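Local coordinates for protein diaminopimelate decarboxylase (Aquifex aeolicus, PDB 2P3E) that probably catalyses the pyridoxal phosphate-dependent decarboxylation of meso-diaminopimelate to L-lysine, closing the diaminopimelate route of lysine biosynthesis, at residues 46-51 with 58-63; 83-86 with 90-93; 118-121 with 126-129; 151-156 with 184-189; 199-204 with 223-228. One frame throughout, in Å; residues are numbered along the deposited sequence.

Contact 1 of 5, residues 46-51 with 58-63; sequences ERFEAY and ALICYA
F48 and Y51, one helical turn apart on helix 41-54, pack on I60 of strand 59-63, where the chain enters the parallel alpha/beta barrel of this decarboxylase. The contact is wholly apolar and rests on one strand residue. Ring atom CE1 of F48 does the touching: it comes within 3.6 Å of CG2 of I60, and the same CE1 lies 3.7 Å from CB of I60. The ring is inclined to the isoleucine, presenting neither a plain face nor a plain edge to CG2, whereas the carbonyl oxygen of I60 lies in the ring plane at its edge. With CG anti to the backbone N (chi1 179°), the F48 ring is carried off the helix and to the strand. Barrel strands of this kind turn alternate side chains outward, and I60 is such a residue, sharing its surroundings with L278 of the adjacent strand 275-278. Y51 contributes its root: CB of Y51 is 4.0 Å from CG2 of I60 and 4.1 Å from CD1 of I60, so CG2 is touched by both helix residues while CD1 is reached by Y51 alone of the pair. The tyrosine ring itself leads away, past P280, a residue that by similarity binds the cofactor, and its hydroxyl is hydrogen-bonded to OG of S283. Were an alanine here instead of F48, CB and CG2 of I60 would probably lose their aromatic cover, opening a gap between helix and strand. L76 of helix 70-78, A81 and I284 also touch the F48 side chain.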
# COMPACT_ATOMS: atom_id res chain seq x y z
N GLU B 46 14.47 19.61 15.70
CA GLU B 46 15.93 19.57 15.81
C GLU B 46 16.63 19.03 14.57
O GLU B 46 17.72 19.50 14.22
CB GLU B 46 16.38 18.78 17.04
CG GLU B 46 16.15 19.54 18.34
CD GLU B 46 16.16 18.66 19.57
OE1 GLU B 46 16.70 17.53 19.51
OE2 GLU B 46 15.62 19.11 20.60
N ARG B 47 16.02 18.04 13.90
CA ARG B 47 16.54 17.59 12.60
C ARG B 47 16.48 18.70 11.55
O ARG B 47 17.43 18.87 10.77
CB ARG B 47 15.79 16.35 12.07
CG ARG B 47 15.86 15.14 12.99
CD ARG B 47 17.28 14.61 13.18
NE ARG B 47 17.68 13.88 11.98
CZ ARG B 47 18.62 12.94 11.93
NH1 ARG B 47 19.29 12.59 13.04
NH2 ARG B 47 18.88 12.34 10.77
N PHE B 48 15.36 19.42 11.51
CA PHE B 48 15.23 20.54 10.59
C PHE B 48 16.26 21.63 10.89
O PHE B 48 16.88 22.17 9.96
CB PHE B 48 13.82 21.15 10.60
CG PHE B 48 13.68 22.33 9.67
CD1 PHE B 48 13.48 22.14 8.31
CD2 PHE B 48 13.76 23.64 10.15
CE1 PHE B 48 13.37 23.23 7.43
CE2 PHE B 48 13.64 24.74 9.28
CZ PHE B 48 13.46 24.53 7.92
N GLU B 49 16.42 21.94 12.18
CA GLU B 49 17.34 22.98 12.61
C GLU B 49 18.80 22.59 12.33
O GLU B 49 19.64 23.46 12.08
CB GLU B 49 17.14 23.33 14.09
CG GLU B 49 15.84 24.08 14.41
CD GLU B 49 15.64 25.33 13.57
OE1 GLU B 49 16.63 26.05 13.29
OE2 GLU B 49 14.48 25.62 13.20
N ALA B 50 19.09 21.30 12.38
CA ALA B 50 20.41 20.81 11.99
C ALA B 50 20.76 21.16 10.54
O ALA B 50 21.90 21.52 10.24
CB ALA B 50 20.54 19.32 12.23
N TYR B 51 19.77 21.05 9.64
CA TYR B 51 19.93 21.46 8.25
C TYR B 51 20.12 22.98 8.15
O TYR B 51 21.01 23.45 7.42
CB TYR B 51 18.72 21.02 7.41
CG TYR B 51 18.86 19.61 6.88
CD1 TYR B 51 18.22 18.54 7.51
CD2 TYR B 51 19.63 19.35 5.75
CE1 TYR B 51 18.34 17.23 7.01
CE2 TYR B 51 19.77 18.03 5.24
CZ TYR B 51 19.12 16.99 5.88
OH TYR B 51 19.25 15.73 5.37
N ALA B 58 20.71 28.32 2.70
CA ALA B 58 19.92 27.43 1.83
C ALA B 58 18.42 27.43 2.14
O ALA B 58 18.01 27.62 3.28
CB ALA B 58 20.45 25.99 1.90
N LEU B 59 17.61 27.17 1.12
CA LEU B 59 16.20 26.85 1.31
C LEU B 59 16.09 25.36 1.60
O LEU B 59 16.49 24.53 0.79
CB LEU B 59 15.38 27.19 0.08
CG LEU B 59 13.90 26.72 0.09
CD1 LEU B 59 13.13 27.44 1.21
CD2 LEU B 59 13.26 26.96 -1.25
N ILE B 60 15.53 25.03 2.77
CA ILE B 60 15.34 23.64 3.15
C ILE B 60 13.89 23.23 2.85
O ILE B 60 12.97 23.61 3.56
CB ILE B 60 15.71 23.40 4.63
CG1 ILE B 60 17.09 23.99 4.96
CG2 ILE B 60 15.62 21.88 4.99
CD1 ILE B 60 18.26 23.44 4.09
N CYS B 61 13.70 22.47 1.78
CA CYS B 61 12.37 22.04 1.35
C CYS B 61 12.05 20.66 1.89
O CYS B 61 12.67 19.68 1.47
CB CYS B 61 12.29 22.01 -0.17
SG CYS B 61 12.18 23.62 -0.97
N TYR B 62 11.09 20.56 2.80
CA TYR B 62 10.68 19.25 3.32
C TYR B 62 10.06 18.38 2.21
O TYR B 62 9.18 18.83 1.50
CB TYR B 62 9.72 19.40 4.51
CG TYR B 62 9.06 18.11 4.88
CD1 TYR B 62 9.83 16.99 5.28
CD2 TYR B 62 7.67 17.97 4.79
CE1 TYR B 62 9.21 15.78 5.60
CE2 TYR B 62 7.06 16.75 5.09
CZ TYR B 62 7.84 15.67 5.50
OH TYR B 62 7.22 14.48 5.80
N ALA B 63 10.57 17.16 2.04
CA ALA B 63 10.01 16.23 1.04
C ALA B 63 8.73 15.61 1.59
O ALA B 63 8.75 14.64 2.36
CB ALA B 63 11.03 15.13 0.68

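Contact 2 of 5, residues 83-86 with 90-93; sequences ADIV and ELYL
E90 and V86 are joined by a hydrogen bond in which the backbone N of V86 donates to OE1 of E90 over 2.8 Å. The bond is bent, 145° at the hydrogen, and it reaches OE1 from above the carboxylate, 42° out of its plane. A water gives a second bond to the same oxygen, at 2.7 Å from OE1 of E90, and also donates to the carbonyl oxygen of D84, so OE1 receives two hydrogens and the end of the strand is bridged to the helix by both routes. With CG beside the backbone N (chi1 -59°) and the chain extended beyond it, the E90 side chain runs back alongside V86.

Apolar packing accompanies these bonds. CG2 of V86 lies 3.4 Å from OE1 of E90. CB of I85 meets CB of E90 at 3.7 Å, the two side chains running past one another head to tail. The far end of I85 goes to the next helical residue, its CD1 touching CB of L91 at 3.6 Å. I104 lies against both I85 and L91, while M387 of the second subunit packs on E90. The side chain of E90 is about 4 Å from that of K65, the cofactor-bearing lysine by similarity, which carries no cofactor in this structure. This is the tight strand-to-helix turn of a beta-alpha-beta unit, strand 82-85, helix 88-96 and strand 104-106, at the end of the barrel where, by similarity, the cofactor binds.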
# COMPACT_ATOMS: atom_id res chain seq x y z
N ALA B 83 8.61 23.25 0.85
CA ALA B 83 8.04 21.94 0.54
C ALA B 83 8.48 21.48 -0.85
O ALA B 83 8.37 22.22 -1.84
CB ALA B 83 6.50 21.95 0.67
N ASP B 84 9.04 20.28 -0.89
CA ASP B 84 9.33 19.57 -2.12
C ASP B 84 8.13 18.65 -2.36
O ASP B 84 7.90 17.72 -1.58
CB ASP B 84 10.65 18.80 -1.97
CG ASP B 84 10.82 17.64 -2.97
OD1 ASP B 84 10.42 17.74 -4.13
OD2 ASP B 84 11.36 16.58 -2.56
N ILE B 85 7.37 18.94 -3.40
CA ILE B 85 6.13 18.23 -3.68
C ILE B 85 6.21 17.44 -4.97
O ILE B 85 7.02 17.77 -5.85
CB ILE B 85 4.91 19.21 -3.73
CG1 ILE B 85 5.03 20.20 -4.92
CG2 ILE B 85 4.77 19.94 -2.37
CD1 ILE B 85 3.75 20.97 -5.29
N VAL B 86 5.39 16.38 -5.08
CA VAL B 86 5.33 15.54 -6.28
C VAL B 86 3.90 15.32 -6.80
O VAL B 86 3.66 14.49 -7.66
CB VAL B 86 6.06 14.14 -6.07
CG1 VAL B 86 7.53 14.35 -5.69
CG2 VAL B 86 5.36 13.33 -5.00
N GLU B 90 -0.05 17.12 -2.56
CA GLU B 90 1.03 17.68 -1.71
C GLU B 90 1.09 19.20 -1.80
O GLU B 90 1.40 19.88 -0.82
CB GLU B 90 2.38 17.03 -2.03
CG GLU B 90 2.39 15.49 -1.84
CD GLU B 90 3.78 14.86 -1.95
OE1 GLU B 90 4.73 15.52 -2.46
OE2 GLU B 90 3.92 13.70 -1.51
N LEU B 91 0.75 19.72 -2.98
CA LEU B 91 0.58 21.19 -3.14
C LEU B 91 -0.51 21.70 -2.18
O LEU B 91 -0.30 22.65 -1.43
CB LEU B 91 0.25 21.55 -4.58
CG LEU B 91 0.01 23.06 -4.85
CD1 LEU B 91 1.27 23.90 -4.62
CD2 LEU B 91 -0.55 23.30 -6.24
N TYR B 92 -1.67 21.04 -2.24
CA TYR B 92 -2.82 21.34 -1.35
C TYR B 92 -2.37 21.30 0.09
O TYR B 92 -2.63 22.24 0.86
CB TYR B 92 -3.96 20.34 -1.64
CG TYR B 92 -4.90 20.00 -0.49
CD1 TYR B 92 -6.14 20.63 -0.36
CD2 TYR B 92 -4.57 19.00 0.44
CE1 TYR B 92 -7.02 20.32 0.68
CE2 TYR B 92 -5.43 18.69 1.50
CZ TYR B 92 -6.65 19.35 1.60
OH TYR B 92 -7.50 19.01 2.63
N LEU B 93 -1.67 20.23 0.45
CA LEU B 93 -1.20 20.02 1.80
C LEU B 93 -0.21 21.08 2.25
O LEU B 93 -0.35 21.65 3.34
CB LEU B 93 -0.58 18.63 1.88
CG LEU B 93 -0.34 17.98 3.22
CD1 LEU B 93 -1.66 17.55 3.87
CD2 LEU B 93 0.49 16.79 2.89
O HOH W 1 7.30 15.06 -2.00

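Contact 3 of 5, residues 118-121 with 126-129; sequences DAVD and MFNV
A119 and V120 of helix 113-121 meet F127 of strand 126-129 in a purely apolar helix-on-strand contact, where the chain turns from an outer helix of the barrel into the next strand. The far end of the phenylalanine is what reaches the helix. Its CZ lies 3.5 Å from CB of A119 and equally 3.5 Å from CG2 of V120, so the ring end rests against two consecutive residues. The neighbouring ring carbons also take part: CE1 of F127 is 3.6 Å from CB of A119, and CE2 of F127 is 3.8 Å from CG2 of V120. Both methyls approach the ring at a slant, while the backbone N of V120 lies in the ring plane at its edge. The side chains of V120 and F127 cross at about a right angle. F127 has CG beside its backbone N (chi1 -68°), which directs the ring toward the helix. If F127 gave way to a serine, CB of A119 and CG2 of V120 would probably lose their shared aromatic partner on the strand, leaving a gap between helix and strand. A119 also touches Y106 of strand 104-106, within the beta-alpha-beta unit of strand 104-106, helix 113-121 and strand 126-129. V120 also packs against L138 and L145 of helix 132-145 and A149 of strand 149-156, the strand to which F127 is hydrogen-bonded through its backbone.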
# COMPACT_ATOMS: atom_id res chain seq x y z
N ASP B 118 -2.74 24.10 -11.55
CA ASP B 118 -2.79 24.57 -10.17
C ASP B 118 -1.45 25.11 -9.67
O ASP B 118 -1.40 26.15 -9.00
CB ASP B 118 -3.28 23.45 -9.25
CG ASP B 118 -4.77 23.16 -9.42
OD1 ASP B 118 -5.46 23.88 -10.19
OD2 ASP B 118 -5.25 22.21 -8.79
N ALA B 119 -0.36 24.41 -10.00
CA ALA B 119 0.96 24.83 -9.55
C ALA B 119 1.43 26.10 -10.26
O ALA B 119 2.01 26.98 -9.65
CB ALA B 119 1.97 23.69 -9.73
N VAL B 120 1.18 26.19 -11.57
CA VAL B 120 1.55 27.40 -12.33
C VAL B 120 0.77 28.58 -11.75
O VAL B 120 1.35 29.61 -11.42
CB VAL B 120 1.30 27.22 -13.85
CG1 VAL B 120 1.41 28.56 -14.59
CG2 VAL B 120 2.30 26.23 -14.42
N ASP B 121 -0.54 28.39 -11.61
CA ASP B 121 -1.41 29.39 -10.98
C ASP B 121 -0.97 29.81 -9.58
O ASP B 121 -1.07 30.99 -9.21
CB ASP B 121 -2.85 28.88 -10.96
CG ASP B 121 -3.85 30.00 -11.11
OD1 ASP B 121 -4.32 30.50 -10.07
OD2 ASP B 121 -4.14 30.39 -12.26
N MET B 126 9.64 26.77 -8.41
CA MET B 126 10.30 26.08 -9.48
C MET B 126 9.68 24.71 -9.76
O MET B 126 9.40 23.95 -8.83
CB MET B 126 11.76 25.91 -9.08
CG MET B 126 12.71 25.44 -10.14
SD MET B 126 14.37 25.78 -9.55
CE MET B 126 14.77 24.38 -8.49
N PHE B 127 9.47 24.42 -11.05
CA PHE B 127 9.21 23.06 -11.53
C PHE B 127 10.52 22.35 -11.86
O PHE B 127 11.34 22.85 -12.67
CB PHE B 127 8.34 23.09 -12.79
CG PHE B 127 6.95 23.58 -12.56
CD1 PHE B 127 5.92 22.67 -12.30
CD2 PHE B 127 6.66 24.94 -12.58
CE1 PHE B 127 4.61 23.14 -12.07
CE2 PHE B 127 5.36 25.41 -12.36
CZ PHE B 127 4.34 24.51 -12.11
N ASN B 128 10.74 21.20 -11.23
CA ASN B 128 11.86 20.33 -11.60
C ASN B 128 11.39 19.35 -12.66
O ASN B 128 10.69 18.36 -12.38
CB ASN B 128 12.45 19.62 -10.37
CG ASN B 128 13.10 20.60 -9.41
OD1 ASN B 128 13.76 21.56 -9.84
ND2 ASN B 128 12.94 20.37 -8.11
N VAL B 129 11.78 19.66 -13.90
CA VAL B 129 11.22 19.07 -15.08
C VAL B 129 11.90 17.74 -15.41
O VAL B 129 13.13 17.61 -15.39
CB VAL B 129 11.24 20.06 -16.29
CG1 VAL B 129 10.78 19.39 -17.54
CG2 VAL B 129 10.33 21.27 -16.01

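Contact 4 of 5, residues 151-156 with 184-189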
# COMPACT_ATOMS: atom_id res chain seq x y z
N ILE B 151 11.42 27.08 -14.25
CA ILE B 151 11.86 25.69 -14.38
C ILE B 151 13.34 25.42 -14.05
O ILE B 151 14.22 26.31 -14.15
CB ILE B 151 11.58 25.13 -15.81
CG1 ILE B 151 12.42 25.88 -16.85
CG2 ILE B 151 10.06 25.18 -16.15
CD1 ILE B 151 12.75 25.04 -18.08
N ALA B 152 13.57 24.17 -13.66
CA ALA B 152 14.89 23.56 -13.62
C ALA B 152 14.78 22.26 -14.39
O ALA B 152 13.71 21.66 -14.45
CB ALA B 152 15.30 23.28 -12.19
N ILE B 153 15.89 21.80 -14.95
CA ILE B 153 15.92 20.45 -15.52
C ILE B 153 16.48 19.50 -14.45
O ILE B 153 17.49 19.81 -13.80
CB ILE B 153 16.79 20.36 -16.83
CG1 ILE B 153 16.24 21.29 -17.93
CG2 ILE B 153 16.87 18.90 -17.35
CD1 ILE B 153 14.81 21.05 -18.30
N ARG B 154 15.80 18.36 -14.27
CA ARG B 154 16.36 17.32 -13.42
C ARG B 154 17.46 16.57 -14.15
O ARG B 154 17.20 15.90 -15.16
CB ARG B 154 15.32 16.31 -12.93
CG ARG B 154 15.98 15.38 -11.91
CD ARG B 154 15.10 14.24 -11.52
NE ARG B 154 15.77 13.30 -10.60
CZ ARG B 154 15.10 12.51 -9.76
NH1 ARG B 154 13.77 12.54 -9.73
NH2 ARG B 154 15.75 11.68 -8.96
N VAL B 155 18.68 16.67 -13.63
CA VAL B 155 19.84 16.04 -14.25
C VAL B 155 20.34 14.86 -13.42
O VAL B 155 20.27 14.90 -12.19
CB VAL B 155 20.99 17.08 -14.54
CG1 VAL B 155 20.45 18.29 -15.33
CG2 VAL B 155 21.66 17.56 -13.27
N ASN B 156 20.77 13.81 -14.12
CA ASN B 156 21.38 12.63 -13.52
C ASN B 156 22.90 12.72 -13.70
O ASN B 156 23.41 12.46 -14.79
CB ASN B 156 20.88 11.36 -14.22
CG ASN B 156 19.39 11.16 -14.10
OD1 ASN B 156 18.74 11.72 -13.20
ND2 ASN B 156 18.83 10.37 -15.01
N GLN B 184 22.13 19.99 -21.39
CA GLN B 184 22.35 21.29 -22.00
C GLN B 184 21.47 21.50 -23.23
O GLN B 184 21.00 22.61 -23.49
CB GLN B 184 23.83 21.50 -22.32
CG GLN B 184 24.29 22.93 -22.12
CD GLN B 184 25.78 23.07 -22.03
OE1 GLN B 184 26.41 23.64 -22.92
NE2 GLN B 184 26.37 22.55 -20.96
N LYS B 185 21.22 20.40 -23.96
CA LYS B 185 20.29 20.39 -25.10
C LYS B 185 18.86 20.71 -24.69
O LYS B 185 18.14 21.40 -25.42
CB LYS B 185 20.35 19.05 -25.84
CG LYS B 185 21.56 18.90 -26.76
CD LYS B 185 21.47 17.62 -27.59
CE LYS B 185 22.19 16.44 -26.91
NZ LYS B 185 22.13 15.21 -27.76
N GLU B 186 18.44 20.21 -23.53
CA GLU B 186 17.13 20.56 -23.00
C GLU B 186 17.05 22.01 -22.53
O GLU B 186 15.99 22.62 -22.64
CB GLU B 186 16.70 19.60 -21.88
CG GLU B 186 16.06 18.32 -22.43
CD GLU B 186 15.48 17.44 -21.35
OE1 GLU B 186 14.66 17.92 -20.52
OE2 GLU B 186 15.85 16.25 -21.32
N TYR B 187 18.14 22.55 -21.99
CA TYR B 187 18.17 23.96 -21.57
C TYR B 187 18.08 24.89 -22.79
O TYR B 187 17.38 25.90 -22.76
CB TYR B 187 19.43 24.26 -20.75
CG TYR B 187 19.27 23.93 -19.29
CD1 TYR B 187 19.75 22.72 -18.77
CD2 TYR B 187 18.61 24.80 -18.43
CE1 TYR B 187 19.58 22.40 -17.42
CE2 TYR B 187 18.43 24.50 -17.08
CZ TYR B 187 18.91 23.30 -16.59
OH TYR B 187 18.73 22.99 -15.26
N GLU B 188 18.79 24.51 -23.85
CA GLU B 188 18.70 25.23 -25.12
C GLU B 188 17.29 25.20 -25.70
O GLU B 188 16.78 26.22 -26.14
CB GLU B 188 19.73 24.69 -26.12
CG GLU B 188 21.19 25.06 -25.78
CD GLU B 188 21.46 26.57 -25.84
OE1 GLU B 188 20.62 27.31 -26.41
OE2 GLU B 188 22.52 27.02 -25.30
N TYR B 189 16.67 24.02 -25.67
CA TYR B 189 15.30 23.85 -26.12
C TYR B 189 14.33 24.71 -25.30
O TYR B 189 13.50 25.44 -25.86
CB TYR B 189 14.90 22.37 -26.08
CG TYR B 189 13.49 22.13 -26.59
CD1 TYR B 189 13.23 22.01 -27.96
CD2 TYR B 189 12.40 22.06 -25.70
CE1 TYR B 189 11.94 21.81 -28.43
CE2 TYR B 189 11.11 21.85 -26.17
CZ TYR B 189 10.89 21.74 -27.54
OH TYR B 189 9.62 21.54 -28.02
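I153 on strand 151-156 and Y187 on helix 184-189 mark the closest backbone approach, 7.3 Å between their CA atoms, where the helix runs nearly antiparallel to the strand with segment axes 9.3 Å apart and 163° between their directions. Y187 bridges this space with its whole ring. CG1 of I153 sits over one face of that ring, 3.7 Å from the centroid and 17° off the normal, a CH-pi contact displaced toward the rim. CB of I153 is 3.5 Å from CE1 of Y187, the two side chains running antiparallel alongside one another. CG of Y187 stands beside its backbone N, anti to the carbonyl carbon, which carries the hydroxyl to the strand. There the backbone N of I153 donates to OH of Y187 at 3.1 Å, with 161° at the hydrogen, a fairly straight bond. The other end of the isoleucine meets the neighbouring helix residue: CD1 of I153 lies 3.8 Å from OE1 of E186, whose extended chain also touches R132 of helix 132-145. In the barrel, helix 183-191 covers the outer side of strands 149-156 and 196-202, and Y187 packs on I198 and I201 of the second strand. The hydroxyl is hydrogen-bonded to the carbonyl oxygen of G200 as well. One buried phenol thus accepts from one strand's N-H and meets the carbonyl of the next, satisfying polar backbone atoms of both strands; the two bonds hold the hydroxyl in place, while CG1 of I153 packs against the ring face.

Contact 5 of 5, residues 199-204 with 223-228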
# COMPACT_ATOMS: atom_id res chain seq x y z
N VAL B 199 15.36 28.98 -14.37
CA VAL B 199 15.93 29.53 -13.13
C VAL B 199 16.81 28.55 -12.33
O VAL B 199 17.47 28.96 -11.37
CB VAL B 199 14.84 30.08 -12.14
CG1 VAL B 199 14.02 31.23 -12.79
CG2 VAL B 199 13.92 28.97 -11.64
N GLY B 200 16.79 27.28 -12.69
CA GLY B 200 17.48 26.31 -11.86
C GLY B 200 18.08 25.10 -12.53
O GLY B 200 17.93 24.88 -13.73
N ILE B 201 18.79 24.32 -11.70
CA ILE B 201 19.26 22.98 -12.05
C ILE B 201 18.88 22.11 -10.87
O ILE B 201 18.98 22.55 -9.72
CB ILE B 201 20.81 22.92 -12.22
CG1 ILE B 201 21.29 23.88 -13.31
CG2 ILE B 201 21.28 21.45 -12.45
CD1 ILE B 201 22.80 24.11 -13.31
N HIS B 202 18.45 20.89 -11.15
CA HIS B 202 18.06 19.97 -10.08
C HIS B 202 18.78 18.63 -10.22
O HIS B 202 18.93 18.11 -11.33
CB HIS B 202 16.54 19.74 -10.09
CG HIS B 202 16.05 18.75 -9.07
ND1 HIS B 202 15.33 17.61 -9.30
CD2 HIS B 202 16.22 18.81 -7.71
CE1 HIS B 202 15.08 17.01 -8.11
NE2 HIS B 202 15.62 17.74 -7.15
N CYS B 203 19.24 18.09 -9.10
CA CYS B 203 19.62 16.68 -9.05
C CYS B 203 19.10 16.03 -7.78
O CYS B 203 19.03 16.65 -6.73
CB CYS B 203 21.13 16.50 -9.20
SG CYS B 203 22.10 17.08 -7.79
N HIS B 204 18.68 14.77 -7.89
CA HIS B 204 18.35 13.99 -6.70
C HIS B 204 18.95 12.62 -6.93
O HIS B 204 18.41 11.83 -7.72
CB HIS B 204 16.83 13.91 -6.48
CG HIS B 204 16.44 13.06 -5.31
ND1 HIS B 204 16.65 13.45 -4.00
CD2 HIS B 204 15.88 11.83 -5.25
CE1 HIS B 204 16.22 12.50 -3.18
NE2 HIS B 204 15.74 11.51 -3.92
N VAL B 223 27.77 21.64 -10.59
CA VAL B 223 28.53 22.90 -10.53
C VAL B 223 29.14 23.20 -11.91
O VAL B 223 29.09 24.34 -12.39
CB VAL B 223 29.63 22.87 -9.43
CG1 VAL B 223 30.64 24.04 -9.60
CG2 VAL B 223 29.00 22.92 -8.05
N SER B 224 29.71 22.18 -12.53
CA SER B 224 30.22 22.31 -13.91
C SER B 224 29.13 22.68 -14.91
O SER B 224 29.36 23.54 -15.78
CB SER B 224 30.91 21.03 -14.36
OG SER B 224 31.95 20.72 -13.43
N LEU B 225 27.96 22.04 -14.82
CA LEU B 225 26.83 22.43 -15.67
C LEU B 225 26.43 23.89 -15.42
O LEU B 225 26.16 24.63 -16.36
CB LEU B 225 25.60 21.52 -15.47
CG LEU B 225 24.38 21.82 -16.37
CD1 LEU B 225 24.70 21.72 -17.87
CD2 LEU B 225 23.23 20.87 -16.02
N TYR B 226 26.39 24.28 -14.15
CA TYR B 226 26.07 25.65 -13.77
C TYR B 226 27.03 26.64 -14.44
O TYR B 226 26.60 27.64 -15.02
CB TYR B 226 26.13 25.78 -12.25
CG TYR B 226 26.16 27.20 -11.71
CD1 TYR B 226 24.98 27.91 -11.50
CD2 TYR B 226 27.38 27.82 -11.40
CE1 TYR B 226 25.00 29.19 -10.98
CE2 TYR B 226 27.40 29.13 -10.89
CZ TYR B 226 26.20 29.79 -10.68
OH TYR B 226 26.18 31.06 -10.19
N GLU B 227 28.33 26.34 -14.36
CA GLU B 227 29.35 27.20 -14.96
C GLU B 227 29.15 27.32 -16.46
O GLU B 227 29.20 28.42 -17.00
CB GLU B 227 30.74 26.66 -14.68
CG GLU B 227 31.09 26.73 -13.22
CD GLU B 227 31.48 28.13 -12.76
OE1 GLU B 227 31.92 28.93 -13.63
OE2 GLU B 227 31.34 28.42 -11.54
N SER B 228 28.92 26.19 -17.11
CA SER B 228 28.68 26.15 -18.54
C SER B 228 27.42 26.93 -18.97
O SER B 228 27.46 27.69 -19.94
CB SER B 228 28.62 24.70 -19.00
OG SER B 228 28.49 24.62 -20.40
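Y226 meets I201 with its root and not its ring: CD1 of I201 lies 3.6 Å from CA of Y226 and 3.9 Å from CB of Y226. With CG anti to the backbone N (chi1 165°), the tyrosine side chain packs instead among I236, L239 and A274, and its hydroxyl is hydrogen-bonded to the backbone N of K273. The other flat group is H202, whose ring has the backbone N of H204 over one face, 4.2 Å above the plane and offset toward the rim. I201 and H202 are consecutive residues of strand 196-202 facing opposite ways, as the alternation of a beta strand requires: I201 turns outward to the helix, while H202 turns into the barrel, where its NE2 is hydrogen-bonded to OE1 of E279, a cofactor-binding residue by similarity. In the barrel, this strand begins the beta-alpha-beta unit of strand 196-202, helix 214-231 and strand 238-240. The isoleucine fills the helix-facing side with two branches. CD1, at the end of an extended chain, points at the helix backbone, 3.7 Å from the backbone N of Y226 and 4.1 Å from CG of L225. CG2 of I201 approaches CD2 of L225 at 4.1 Å. V222 and L229 of the same helix pack on I201, while V155 of strand 149-156 is shared by I201 and L225.

All five contacts lay outer helices on five strands of one parallel barrel, in series along the chain. Contacts 1 and 2 join where O of Y62 meets N of D84 at 2.8 Å. Contacts 2 and 3 touch through L91 and A119. Contact 3 passes to contact 4 by O of F127 to N of A152, 2.8 Å. Contacts 4 and 5 are the closest pair, centres 9 Å apart, linked by OH of Y187 to O of G200 at 2.6 Å. At the cofactor site inferred by similarity, Y51 and E90 come within about 4 Å of P280 and K65 respectively, side chain to side chain. Contact 5 reaches it through H202, bonded to E279, though side chains F127 and I201 stand about 10 and 11 Å from that of E279.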